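Local coordinates for protein separin (Saccharomyces cerevisiae, PDB 5U1T) that cleaves the cohesin subunit MCD1/SCC1 at the onset of anaphase as a caspase-like cysteine protease, and is held inactive by securin through most of the cell cycle, at residues I802-G807 with G1506-T1511; R810-Y815 with H840-I845. One frame throughout, in Å; residues are numbered along the deposited sequence.

Contact 1. Residues I802-G807 with G1506-T1511; sequences IHIRIG and GKLEPT
Ile804, in the last turn of helix 782-805, meets Leu1508 of the loop 1506-1511 with one methyl, its CG2 lying 3.9 Å from Leu1508 CD2. That methyl is the Ile804 branch set anti to the backbone nitrogen, and the two aliphatic chains cross obliquely instead of running side by side. The same Leu1508 CD2 also rests 3.7 Å from Ile804 O, so the leucine covers both a side chain and an end-of-helix carbonyl. Ile804 O is engaged within its own segment as well, accepting Gly807 N at 2.9 Å, which marks the closing turn of the helix. Ile806 is the first residue to leave helical backbone angles; it turns away from the loop and packs on helices 756-775 and 1075-1088. The geometry thus places the end of a helix from the all-helical part of separase against a loop within the peptidase C50 range, the caspase-like protease, residues almost 700 positions apart in sequence. Gly807, with phi at +75°, bends the chain so that its carbonyl leads to the loop, and its CA comes within 4.5 Å of Leu1508 CA. Gly807 O accepts the backbone N-H of Glu1509 at 2.8 Å, the donor lying in the carbonyl plane on a lone pair, though the N-H···O angle of 141° shows a bent bond. Around this oxygen the loop contributes carbon as well: Leu1508 CB at 3.5 Å and Glu1509 CB at 3.4 Å. With no side chain on Gly807, its CA stands 4.4 Å from Glu1509 CG. The glutamate bends at chi2 (-57°), and its OE1 is hydrogen-bonded to Ser1364 OG, while Lys1507 forms a salt bridge with Glu847.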
loop_
_atom_site.group_PDB
_atom_site.type_symbol
_atom_site.label_atom_id
_atom_site.label_comp_id
_atom_site.label_asym_id
_atom_site.label_seq_id
_atom_site.Cartn_x
_atom_site.Cartn_y
_atom_site.Cartn_z
ATOM N N ILE A 802 16.798 -8.356 1.440
ATOM C CA ILE A 802 17.971 -7.775 2.098
ATOM C C ILE A 802 18.769 -8.868 2.817
ATOM O O ILE A 802 20.002 -8.850 2.839
ATOM C CB ILE A 802 17.598 -6.664 3.110
ATOM C CG1 ILE A 802 16.962 -5.459 2.415
ATOM C CG2 ILE A 802 18.827 -6.171 3.852
ATOM C CD1 ILE A 802 16.417 -4.422 3.393
ATOM N N HIS A 803 18.055 -9.839 3.371
ATOM C CA HIS A 803 18.675 -10.918 4.103
ATOM C C HIS A 803 19.213 -12.036 3.189
ATOM O O HIS A 803 20.083 -12.806 3.596
ATOM C CB HIS A 803 17.687 -11.468 5.131
ATOM C CG HIS A 803 17.422 -10.523 6.267
ATOM N ND1 HIS A 803 18.088 -10.602 7.471
ATOM C CD2 HIS A 803 16.584 -9.466 6.374
ATOM C CE1 HIS A 803 17.662 -9.642 8.275
ATOM N NE2 HIS A 803 16.750 -8.938 7.633
ATOM N N ILE A 804 18.705 -12.118 1.960
ATOM C CA ILE A 804 19.282 -13.002 0.949
ATOM C C ILE A 804 20.616 -12.429 0.529
ATOM O O ILE A 804 21.609 -13.145 0.471
ATOM C CB ILE A 804 18.386 -13.155 -0.279
ATOM C CG1 ILE A 804 17.205 -14.047 0.058
ATOM C CG2 ILE A 804 19.148 -13.750 -1.440
ATOM C CD1 ILE A 804 16.040 -13.866 -0.871
ATOM N N ARG A 805 20.644 -11.128 0.274
ATOM C CA ARG A 805 21.878 -10.455 -0.084
ATOM C C ARG A 805 23.015 -10.723 0.906
ATOM O O ARG A 805 24.148 -10.901 0.497
ATOM C CB ARG A 805 21.646 -8.955 -0.203
ATOM C CG ARG A 805 22.930 -8.188 -0.275
ATOM C CD ARG A 805 22.707 -6.725 -0.341
ATOM N NE ARG A 805 22.887 -6.223 -1.699
ATOM C CZ ARG A 805 23.899 -5.449 -2.070
ATOM N NH1 ARG A 805 23.968 -5.024 -3.329
ATOM N NH2 ARG A 805 24.839 -5.098 -1.183
ATOM N N ILE A 806 22.736 -10.762 2.206
ATOM C CA ILE A 806 23.815 -11.024 3.153
ATOM C C ILE A 806 23.867 -12.484 3.584
ATOM O O ILE A 806 24.599 -12.835 4.508
ATOM C CB ILE A 806 23.707 -10.149 4.412
ATOM C CG1 ILE A 806 22.481 -10.548 5.234
ATOM C CG2 ILE A 806 23.698 -8.680 4.031
ATOM C CD1 ILE A 806 22.310 -9.717 6.448
ATOM N N GLY A 807 23.076 -13.320 2.918
ATOM C CA GLY A 807 23.098 -14.762 3.108
ATOM C C GLY A 807 22.463 -15.339 4.362
ATOM O O GLY A 807 22.592 -16.526 4.631
ATOM N N GLY A 1506 20.573 -24.155 0.756
ATOM C CA GLY A 1506 21.013 -23.855 -0.590
ATOM C C GLY A 1506 22.095 -22.799 -0.665
ATOM O O GLY A 1506 23.158 -22.940 -0.055
ATOM N N LYS A 1507 21.807 -21.725 -1.389
ATOM C CA LYS A 1507 22.791 -20.699 -1.682
ATOM C C LYS A 1507 22.885 -19.646 -0.606
ATOM O O LYS A 1507 23.540 -18.625 -0.772
ATOM C CB LYS A 1507 22.478 -20.050 -3.024
ATOM C CG LYS A 1507 22.442 -21.049 -4.160
ATOM C CD LYS A 1507 21.891 -20.424 -5.431
ATOM C CE LYS A 1507 21.429 -21.516 -6.402
ATOM N NZ LYS A 1507 20.449 -22.454 -5.732
ATOM N N LEU A 1508 22.233 -19.887 0.513
ATOM C CA LEU A 1508 22.397 -18.990 1.643
ATOM C C LEU A 1508 23.332 -19.639 2.672
ATOM O O LEU A 1508 23.623 -20.841 2.591
ATOM C CB LEU A 1508 21.042 -18.645 2.267
ATOM C CG LEU A 1508 19.993 -17.940 1.402
ATOM C CD1 LEU A 1508 18.787 -17.559 2.280
ATOM C CD2 LEU A 1508 20.574 -16.718 0.667
ATOM N N GLU A 1509 23.817 -18.836 3.617
ATOM C CA GLU A 1509 24.688 -19.342 4.667
ATOM C C GLU A 1509 23.873 -20.092 5.704
ATOM O O GLU A 1509 22.777 -19.673 6.065
ATOM C CB GLU A 1509 25.462 -18.214 5.333
ATOM C CG GLU A 1509 26.354 -17.449 4.398
ATOM C CD GLU A 1509 27.357 -18.340 3.695
ATOM O OE1 GLU A 1509 27.955 -19.221 4.344
ATOM O OE2 GLU A 1509 27.537 -18.167 2.471
ATOM N N PRO A 1510 24.405 -21.218 6.176
ATOM C CA PRO A 1510 23.728 -22.009 7.192
ATOM C C PRO A 1510 24.056 -21.443 8.561
ATOM O O PRO A 1510 24.884 -20.541 8.649
ATOM C CB PRO A 1510 24.336 -23.389 6.997
ATOM C CG PRO A 1510 25.745 -23.085 6.606
ATOM C CD PRO A 1510 25.695 -21.810 5.789
ATOM N N THR A 1511 23.423 -21.942 9.614
ATOM C CA THR A 1511 23.904 -21.621 10.952
ATOM C C THR A 1511 23.582 -22.705 11.945
ATOM O O THR A 1511 22.878 -23.670 11.637
ATOM C CB THR A 1511 23.331 -20.300 11.510
ATOM O OG1 THR A 1511 24.074 -19.939 12.691
ATOM C CG2 THR A 1511 21.817 -20.437 11.848
#

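Contact 2. Residues R810-Y815 with H840-I845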
loop_
_atom_site.group_PDB
_atom_site.type_symbol
_atom_site.label_atom_id
_atom_site.label_comp_id
_atom_site.label_asym_id
_atom_site.label_seq_id
_atom_site.Cartn_x
_atom_site.Cartn_y
_atom_site.Cartn_z
ATOM N N ARG A 810 18.654 -17.709 8.361
ATOM C CA ARG A 810 17.867 -17.649 9.582
ATOM C C ARG A 810 16.720 -16.631 9.502
ATOM O O ARG A 810 15.576 -16.931 9.858
ATOM C CB ARG A 810 18.774 -17.325 10.773
ATOM C CG ARG A 810 18.131 -17.618 12.136
ATOM C CD ARG A 810 18.970 -17.079 13.290
ATOM N NE ARG A 810 20.017 -18.003 13.730
ATOM C CZ ARG A 810 20.013 -18.639 14.908
ATOM N NH1 ARG A 810 21.009 -19.461 15.242
ATOM N NH2 ARG A 810 19.010 -18.452 15.761
ATOM N N ASP A 811 17.023 -15.430 9.028
ATOM C CA ASP A 811 16.019 -14.373 9.005
ATOM C C ASP A 811 15.073 -14.543 7.844
ATOM O O ASP A 811 13.931 -14.111 7.902
ATOM C CB ASP A 811 16.668 -13.000 8.919
ATOM C CG ASP A 811 17.524 -12.688 10.117
ATOM O OD1 ASP A 811 16.980 -12.146 11.098
ATOM O OD2 ASP A 811 18.734 -12.979 10.078
ATOM N N CYS A 812 15.564 -15.162 6.782
ATOM C CA CYS A 812 14.755 -15.376 5.602
ATOM C C CYS A 812 13.661 -16.379 5.899
ATOM O O CYS A 812 12.503 -16.196 5.509
ATOM C CB CYS A 812 15.621 -15.847 4.434
ATOM S SG CYS A 812 16.509 -14.506 3.621
ATOM N N GLU A 813 14.037 -17.440 6.601
ATOM C CA GLU A 813 13.064 -18.429 7.013
ATOM C C GLU A 813 11.993 -17.775 7.859
ATOM O O GLU A 813 10.815 -18.063 7.690
ATOM C CB GLU A 813 13.726 -19.559 7.788
ATOM C CG GLU A 813 14.419 -20.571 6.916
ATOM C CD GLU A 813 13.495 -21.203 5.888
ATOM O OE1 GLU A 813 13.572 -20.820 4.704
ATOM O OE2 GLU A 813 12.705 -22.098 6.257
ATOM N N PHE A 814 12.395 -16.883 8.759
ATOM C CA PHE A 814 11.438 -16.271 9.669
ATOM C C PHE A 814 10.417 -15.437 8.905
ATOM O O PHE A 814 9.199 -15.557 9.104
ATOM C CB PHE A 814 12.148 -15.398 10.701
ATOM C CG PHE A 814 11.208 -14.727 11.662
ATOM C CD1 PHE A 814 10.643 -13.485 11.360
ATOM C CD2 PHE A 814 10.874 -15.336 12.859
ATOM C CE1 PHE A 814 9.757 -12.860 12.246
ATOM C CE2 PHE A 814 9.998 -14.716 13.747
ATOM C CZ PHE A 814 9.437 -13.477 13.437
ATOM N N TYR A 815 10.934 -14.581 8.030
ATOM C CA TYR A 815 10.102 -13.652 7.303
ATOM C C TYR A 815 9.230 -14.370 6.293
ATOM O O TYR A 815 8.044 -14.084 6.179
ATOM C CB TYR A 815 10.980 -12.604 6.645
ATOM C CG TYR A 815 11.408 -11.580 7.646
ATOM C CD1 TYR A 815 10.471 -10.944 8.433
ATOM C CD2 TYR A 815 12.745 -11.269 7.844
ATOM C CE1 TYR A 815 10.841 -10.005 9.364
ATOM C CE2 TYR A 815 13.130 -10.324 8.787
ATOM C CZ TYR A 815 12.164 -9.701 9.544
ATOM O OH TYR A 815 12.505 -8.760 10.486
ATOM N N HIS A 840 8.322 -18.582 -4.286
ATOM C CA HIS A 840 8.800 -19.646 -5.131
ATOM C C HIS A 840 10.268 -19.412 -5.485
ATOM O O HIS A 840 11.075 -20.335 -5.395
ATOM C CB HIS A 840 7.965 -19.758 -6.382
ATOM C CG HIS A 840 8.564 -20.654 -7.408
ATOM N ND1 HIS A 840 9.313 -20.179 -8.466
ATOM C CD2 HIS A 840 8.554 -22.002 -7.527
ATOM C CE1 HIS A 840 9.715 -21.195 -9.205
ATOM N NE2 HIS A 840 9.270 -22.312 -8.656
ATOM N N ARG A 841 10.611 -18.187 -5.884
ATOM C CA ARG A 841 12.005 -17.836 -6.129
ATOM C C ARG A 841 12.829 -18.081 -4.862
ATOM O O ARG A 841 13.962 -18.555 -4.920
ATOM C CB ARG A 841 12.144 -16.378 -6.578
ATOM C CG ARG A 841 13.592 -15.862 -6.655
ATOM C CD ARG A 841 13.633 -14.362 -7.021
ATOM N NE ARG A 841 14.920 -13.698 -6.783
ATOM C CZ ARG A 841 15.956 -13.706 -7.629
ATOM N NH1 ARG A 841 17.076 -13.065 -7.303
ATOM N NH2 ARG A 841 15.892 -14.362 -8.796
ATOM N N TYR A 842 12.250 -17.772 -3.713
ATOM C CA TYR A 842 12.986 -17.923 -2.477
ATOM C C TYR A 842 13.276 -19.402 -2.204
ATOM O O TYR A 842 14.343 -19.744 -1.720
ATOM C CB TYR A 842 12.220 -17.297 -1.307
ATOM C CG TYR A 842 12.808 -17.681 0.023
ATOM C CD1 TYR A 842 14.037 -17.171 0.425
ATOM C CD2 TYR A 842 12.157 -18.585 0.861
ATOM C CE1 TYR A 842 14.589 -17.529 1.624
ATOM C CE2 TYR A 842 12.702 -18.948 2.055
ATOM C CZ TYR A 842 13.921 -18.414 2.432
ATOM O OH TYR A 842 14.482 -18.764 3.627
ATOM N N TYR A 843 12.326 -20.271 -2.527
ATOM C CA TYR A 843 12.490 -21.697 -2.272
ATOM C C TYR A 843 13.485 -22.274 -3.248
ATOM O O TYR A 843 14.133 -23.276 -2.962
ATOM C CB TYR A 843 11.140 -22.428 -2.340
ATOM C CG TYR A 843 10.299 -22.105 -1.132
ATOM C CD1 TYR A 843 10.898 -21.939 0.115
ATOM C CD2 TYR A 843 8.923 -21.928 -1.223
ATOM C CE1 TYR A 843 10.163 -21.629 1.234
ATOM C CE2 TYR A 843 8.171 -21.615 -0.088
ATOM C CZ TYR A 843 8.805 -21.467 1.132
ATOM O OH TYR A 843 8.100 -21.144 2.269
ATOM N N MET A 844 13.634 -21.619 -4.385
ATOM C CA MET A 844 14.663 -21.992 -5.341
ATOM C C MET A 844 16.048 -21.662 -4.793
ATOM O O MET A 844 16.913 -22.509 -4.766
ATOM C CB MET A 844 14.445 -21.286 -6.671
ATOM C CG MET A 844 13.639 -22.080 -7.673
ATOM S SD MET A 844 13.773 -21.346 -9.333
ATOM C CE MET A 844 15.425 -20.614 -9.276
ATOM N N ILE A 845 16.241 -20.425 -4.359
ATOM C CA ILE A 845 17.487 -19.988 -3.757
ATOM C C ILE A 845 17.905 -20.854 -2.556
ATOM O O ILE A 845 19.062 -21.230 -2.440
ATOM C CB ILE A 845 17.390 -18.507 -3.314
ATOM C CG1 ILE A 845 17.076 -17.620 -4.512
ATOM C CG2 ILE A 845 18.679 -18.032 -2.636
ATOM C CD1 ILE A 845 17.008 -16.147 -4.172
#
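Tyr842 reaches across from helix 829-845 to helix 809-825 and loses the most surface in this contact, its hydroxyl arriving between Cys812 and Glu813. With CG anti to the backbone nitrogen (chi1 168°), the ring projects toward the neighbouring helix. Its OH donates to Glu813 OE1 at 2.5 Å, a bond made at the edge of the ring, with the carboxylate and ring planes only 20° apart. Glu813 leaves its helix pointing away from the tyrosine, and the bend at chi2 (-57°) folds the carboxylate back to it. Cys812 supplies the apolar part: its CB lies 3.4 Å from Tyr842 CE1 and 3.2 Å from Tyr842 OH. The Cys812 sulfur makes an oblique sulfur-aromatic contact, SG standing 5.3 Å from the centroid of the Tyr842 ring. An alanine at Tyr842 would lose this donor and the ring, and would probably leave Glu813 OE1 without its mate here and open a gap beside Cys812. On the far side of helix 809-825, Asp811 and Tyr815 hydrogen-bond to another protein chain of the assembly. Two consecutive helices joined by a short turn and packed antiparallel in this way form a helical hairpin, the building element of an all-alpha array.

In the fold
The centres of contacts 1 and 2 lie about 9 Å apart, and the two meet directly. Lys1507 N, in the loop of contact 1, stands 3.0 Å from Ile845 O at the end of the second helix of contact 2, a probable hydrogen bond. His803 CB packs 3.6 Å from Cys812 SG, and Thr1511 CG2 lies 3.6 Å from Arg810 NE. The loop 1506-1511 therefore touches three successive helices, 782-805, 809-825 and 829-845, near their ends. Both contacts lie away from the active site. Cys1497, the probable nucleophile by similarity, nevertheless precedes 1506-1511 in the same connection between strand 1492-1494 and helix 1513-1519.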